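Local atomic coordinates of glucan-binding protein C, GbpC (Streptococcus mutans UA159, PDB entry 5UQZ), a protein that probably binds glucan at the streptococcal cell surface, carries a calcium ion in its beta-supersandwich domain, and is thought to mediate sucrose-dependent and sucrose-independent adherence. Residues A[79-84]-A[110-115]. Residues are numbered along the deposited sequence; the frame is centred on the assembly and turned at random.
Sequences VNQYLT and FTQANP
A two-stranded antiparallel ribbon at the surface of the glucan-binding domain joins strand 82-83 to strand 110-111, and the loop 112-115 bends round the Tyr82 ring. Tyr82 and Thr111 form the hydrogen-bonded pair: Tyr82 N reaches Thr111 O at 2.8 Å and Thr111 N reaches Tyr82 O at 2.8 Å, the latter in the carbonyl plane. Leu83 and Phe110 follow as the non-hydrogen-bonded pair.

Tyr82 suits its buried place because its broad ring can be sandwiched while its hydroxyl still finds water. Asn114 lies over one face, its amide within 4° of parallel to the ring, and its CB makes a CH-pi contact 3.6 Å from the Tyr82 ring centroid. Val79 CG1 sits over the centre of the opposite face, and the carbonyl oxygens of Thr111 and Gln112 line the edge. With CG anti to the backbone N (chi1 -174°), Asn114 lays its amide along the ring; Asn114 OD1 accepts from Tyr116 N, which helps fix that plane. One water joins Tyr82 OH to Asn114 ND2. The rigid ring of Pro115 adds apolar contact, its CD 3.7 Å from Tyr82 CB.

On the ribbon's other face, apolar Leu83 and Phe110 pack together and against Tyr105, Leu83 CD1 meeting Phe110 CE1 at 3.6 Å; Lys125 makes a cation-pi contact with the Phe110 ring. A second water donates to both Val79 O and Gln112 O, joining the two segments beside the Tyr82-Thr111 pair. Strand 122-127 also bonds Gln81 and Leu83; stacking on Tyr82 and the water bridges probably carry the association past the paired residues.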
ATOM      1  N   VAL A  79     -24.101  -2.897  -6.333  1.00 10.44           N
ATOM      2  CA  VAL A  79     -23.984  -1.619  -5.620  1.00 11.30           C
ATOM      3  C   VAL A  79     -25.303  -0.897  -5.743  1.00 14.22           C
ATOM      4  O   VAL A  79     -25.825  -0.733  -6.859  1.00 18.45           O
ATOM      5  CB  VAL A  79     -22.843  -0.768  -6.210  1.00 11.46           C
ATOM      6  CG1 VAL A  79     -22.902   0.657  -5.654  1.00 14.08           C
ATOM      7  CG2 VAL A  79     -21.486  -1.411  -5.866  1.00 12.48           C
ATOM      8  N   ASN A  80     -25.853  -0.472  -4.595  1.00 17.83           N
ATOM      9  CA  ASN A  80     -27.091   0.269  -4.570  1.00 21.47           C
ATOM     10  C   ASN A  80     -26.957   1.732  -4.197  1.00 12.91           C
ATOM     11  O   ASN A  80     -27.947   2.431  -4.262  1.00 14.47           O
ATOM     12  CB  ASN A  80     -28.106  -0.431  -3.676  1.00 22.56           C
ATOM     13  CG  ASN A  80     -29.578  -0.125  -4.108  1.00 35.01           C
ATOM     14  OD1 ASN A  80     -30.013  -0.258  -5.302  1.00 35.42           O
ATOM     15  ND2 ASN A  80     -30.339   0.314  -3.131  1.00 38.31           N
ATOM     16  N   GLN A  81     -25.816   2.200  -3.715  1.00 12.58           N
ATOM     17  CA  GLN A  81     -25.653   3.599  -3.290  1.00 10.11           C
ATOM     18  C   GLN A  81     -24.386   4.174  -3.908  1.00 10.29           C
ATOM     19  O   GLN A  81     -23.312   4.147  -3.287  1.00 12.59           O
ATOM     20  CB  GLN A  81     -25.559   3.682  -1.770  1.00 17.85           C
ATOM     21  CG  GLN A  81     -26.822   3.270  -1.127  1.00 23.84           C
ATOM     22  CD  GLN A  81     -27.717   4.422  -1.134  1.00 25.44           C
ATOM     23  OE1 GLN A  81     -28.403   4.675  -2.133  1.00 32.60           O
ATOM     24  NE2 GLN A  81     -27.723   5.172  -0.006  1.00 25.59           N
ATOM     25  N   TYR A  82     -24.494   4.710  -5.103  1.00  8.07           N
ATOM     26  CA  TYR A  82     -23.378   5.428  -5.713  1.00  7.33           C
ATOM     27  C   TYR A  82     -23.308   6.855  -5.179  1.00  7.68           C
ATOM     28  O   TYR A  82     -24.329   7.486  -4.902  1.00  9.02           O
ATOM     29  CB  TYR A  82     -23.549   5.486  -7.224  1.00  7.72           C
ATOM     30  CG  TYR A  82     -23.516   4.124  -7.884  1.00  7.72           C
ATOM     31  CD1 TYR A  82     -22.328   3.570  -8.328  1.00  8.40           C
ATOM     32  CD2 TYR A  82     -24.701   3.383  -8.089  1.00  9.25           C
ATOM     33  CE1 TYR A  82     -22.307   2.335  -8.941  1.00 11.75           C
ATOM     34  CE2 TYR A  82     -24.696   2.162  -8.727  1.00 12.18           C
ATOM     35  CZ  TYR A  82     -23.485   1.655  -9.162  1.00 13.70           C
ATOM     36  OH  TYR A  82     -23.459   0.437  -9.793  1.00 20.40           O
ATOM     37  N   LEU A  83     -22.079   7.381  -5.028  1.00  7.55           N
ATOM     38  CA  LEU A  83     -21.929   8.766  -4.614  1.00  7.42           C
ATOM     39  C   LEU A  83     -22.257   9.661  -5.795  1.00  7.99           C
ATOM     40  O   LEU A  83     -21.715   9.485  -6.882  1.00  8.91           O
ATOM     41  CB  LEU A  83     -20.478   8.973  -4.150  1.00  8.89           C
ATOM     42  CG  LEU A  83     -20.164  10.346  -3.585  1.00  9.10           C
ATOM     43  CD1 LEU A  83     -20.857  10.555  -2.246  1.00 10.37           C
ATOM     44  CD2 LEU A  83     -18.618  10.506  -3.435  1.00 11.21           C
ATOM     45  N   THR A  84     -23.117  10.647  -5.588  1.00  8.80           N
ATOM     46  CA  THR A  84     -23.430  11.551  -6.696  1.00  9.96           C
ATOM     47  C   THR A  84     -22.181  12.336  -7.091  1.00 10.63           C
ATOM     48  O   THR A  84     -21.273  12.572  -6.288  1.00 11.42           O
ATOM     49  CB  THR A  84     -24.561  12.527  -6.341  1.00 11.61           C
ATOM     50  OG1 THR A  84     -24.066  13.421  -5.322  1.00 10.79           O
ATOM     51  CG2 THR A  84     -25.836  11.789  -5.927  1.00 11.74           C
ATOM     52  N   PHE A 110     -26.217  10.247  -2.252  1.00  9.38           N
ATOM     53  CA  PHE A 110     -26.109   8.945  -2.907  1.00  9.42           C
ATOM     54  C   PHE A 110     -27.316   8.718  -3.828  1.00  9.93           C
ATOM     55  O   PHE A 110     -28.409   9.258  -3.623  1.00 12.77           O
ATOM     56  CB  PHE A 110     -26.067   7.836  -1.862  1.00 11.30           C
ATOM     57  CG  PHE A 110     -24.851   7.954  -0.991  1.00 10.07           C
ATOM     58  CD1 PHE A 110     -23.598   7.486  -1.432  1.00  9.84           C
ATOM     59  CD2 PHE A 110     -24.919   8.629   0.229  1.00 12.51           C
ATOM     60  CE1 PHE A 110     -22.456   7.674  -0.683  1.00 11.37           C
ATOM     61  CE2 PHE A 110     -23.792   8.808   0.991  1.00 12.08           C
ATOM     62  CZ  PHE A 110     -22.556   8.330   0.553  1.00 12.18           C
ATOM     63  N   THR A 111     -27.111   7.876  -4.825  1.00  9.49           N
ATOM     64  CA  THR A 111     -28.164   7.518  -5.761  1.00  8.77           C
ATOM     65  C   THR A 111     -28.028   6.060  -6.160  1.00  8.17           C
ATOM     66  O   THR A 111     -26.918   5.528  -6.257  1.00  8.68           O
ATOM     67  CB  THR A 111     -28.113   8.423  -7.013  1.00  9.94           C
ATOM     68  OG1 THR A 111     -29.130   7.992  -7.924  1.00 10.82           O
ATOM     69  CG2 THR A 111     -26.776   8.391  -7.722  1.00 11.03           C
ATOM     70  N   GLN A 112     -29.156   5.415  -6.433  1.00  7.84           N
ATOM     71  CA  GLN A 112     -29.173   4.033  -6.881  1.00  8.23           C
ATOM     72  C   GLN A 112     -28.725   3.878  -8.318  1.00  8.34           C
ATOM     73  O   GLN A 112     -28.361   2.764  -8.707  1.00  9.16           O
ATOM     74  CB  GLN A 112     -30.562   3.428  -6.652  1.00  9.41           C
ATOM     75  CG  GLN A 112     -30.918   3.397  -5.142  1.00 11.05           C
ATOM     76  CD  GLN A 112     -32.293   2.850  -4.876  1.00 13.86           C
ATOM     77  OE1 GLN A 112     -32.762   1.987  -5.617  1.00 27.30           O
ATOM     78  NE2 GLN A 112     -32.925   3.246  -3.777  1.00 11.78           N
ATOM     79  N   ALA A 113     -28.807   4.925  -9.128  1.00  8.36           N
ATOM     80  CA  ALA A 113     -28.424   4.849 -10.528  1.00  8.98           C
ATOM     81  C   ALA A 113     -26.978   5.332 -10.691  1.00  8.88           C
ATOM     82  O   ALA A 113     -26.652   6.483 -10.374  1.00 11.50           O
ATOM     83  CB  ALA A 113     -29.361   5.726 -11.357  1.00 11.98           C
ATOM     84  N   ASN A 114     -26.135   4.487 -11.237  1.00  8.59           N
ATOM     85  CA  ASN A 114     -24.719   4.825 -11.357  1.00  9.07           C
ATOM     86  C   ASN A 114     -24.526   6.052 -12.256  1.00  8.82           C
ATOM     87  O   ASN A 114     -24.890   5.997 -13.441  1.00 10.63           O
ATOM     88  CB  ASN A 114     -24.017   3.636 -12.013  1.00 10.76           C
ATOM     89  CG  ASN A 114     -22.480   3.817 -12.064  1.00 10.72           C
ATOM     90  OD1 ASN A 114     -21.952   4.860 -11.625  1.00 11.08           O
ATOM     91  ND2 ASN A 114     -21.770   2.807 -12.552  1.00 13.89           N
ATOM     92  N   PRO A 115     -23.923   7.149 -11.775  1.00  8.61           N
ATOM     93  CA  PRO A 115     -23.684   8.291 -12.646  1.00 10.46           C
ATOM     94  C   PRO A 115     -22.323   8.243 -13.315  1.00 10.04           C
ATOM     95  O   PRO A 115     -22.025   9.152 -14.104  1.00 11.81           O
ATOM     96  CB  PRO A 115     -23.734   9.469 -11.674  1.00 11.12           C
ATOM     97  CG  PRO A 115     -23.138   8.901 -10.396  1.00 11.88           C
ATOM     98  CD  PRO A 115     -23.608   7.432 -10.343  1.00  9.80           C
TER
HETATM   99  O   HOH W   1     -27.976   0.078  -8.205  1.00 26.07           O
HETATM  100  O   HOH W   2     -23.425   0.333 -12.585  1.00 31.23           O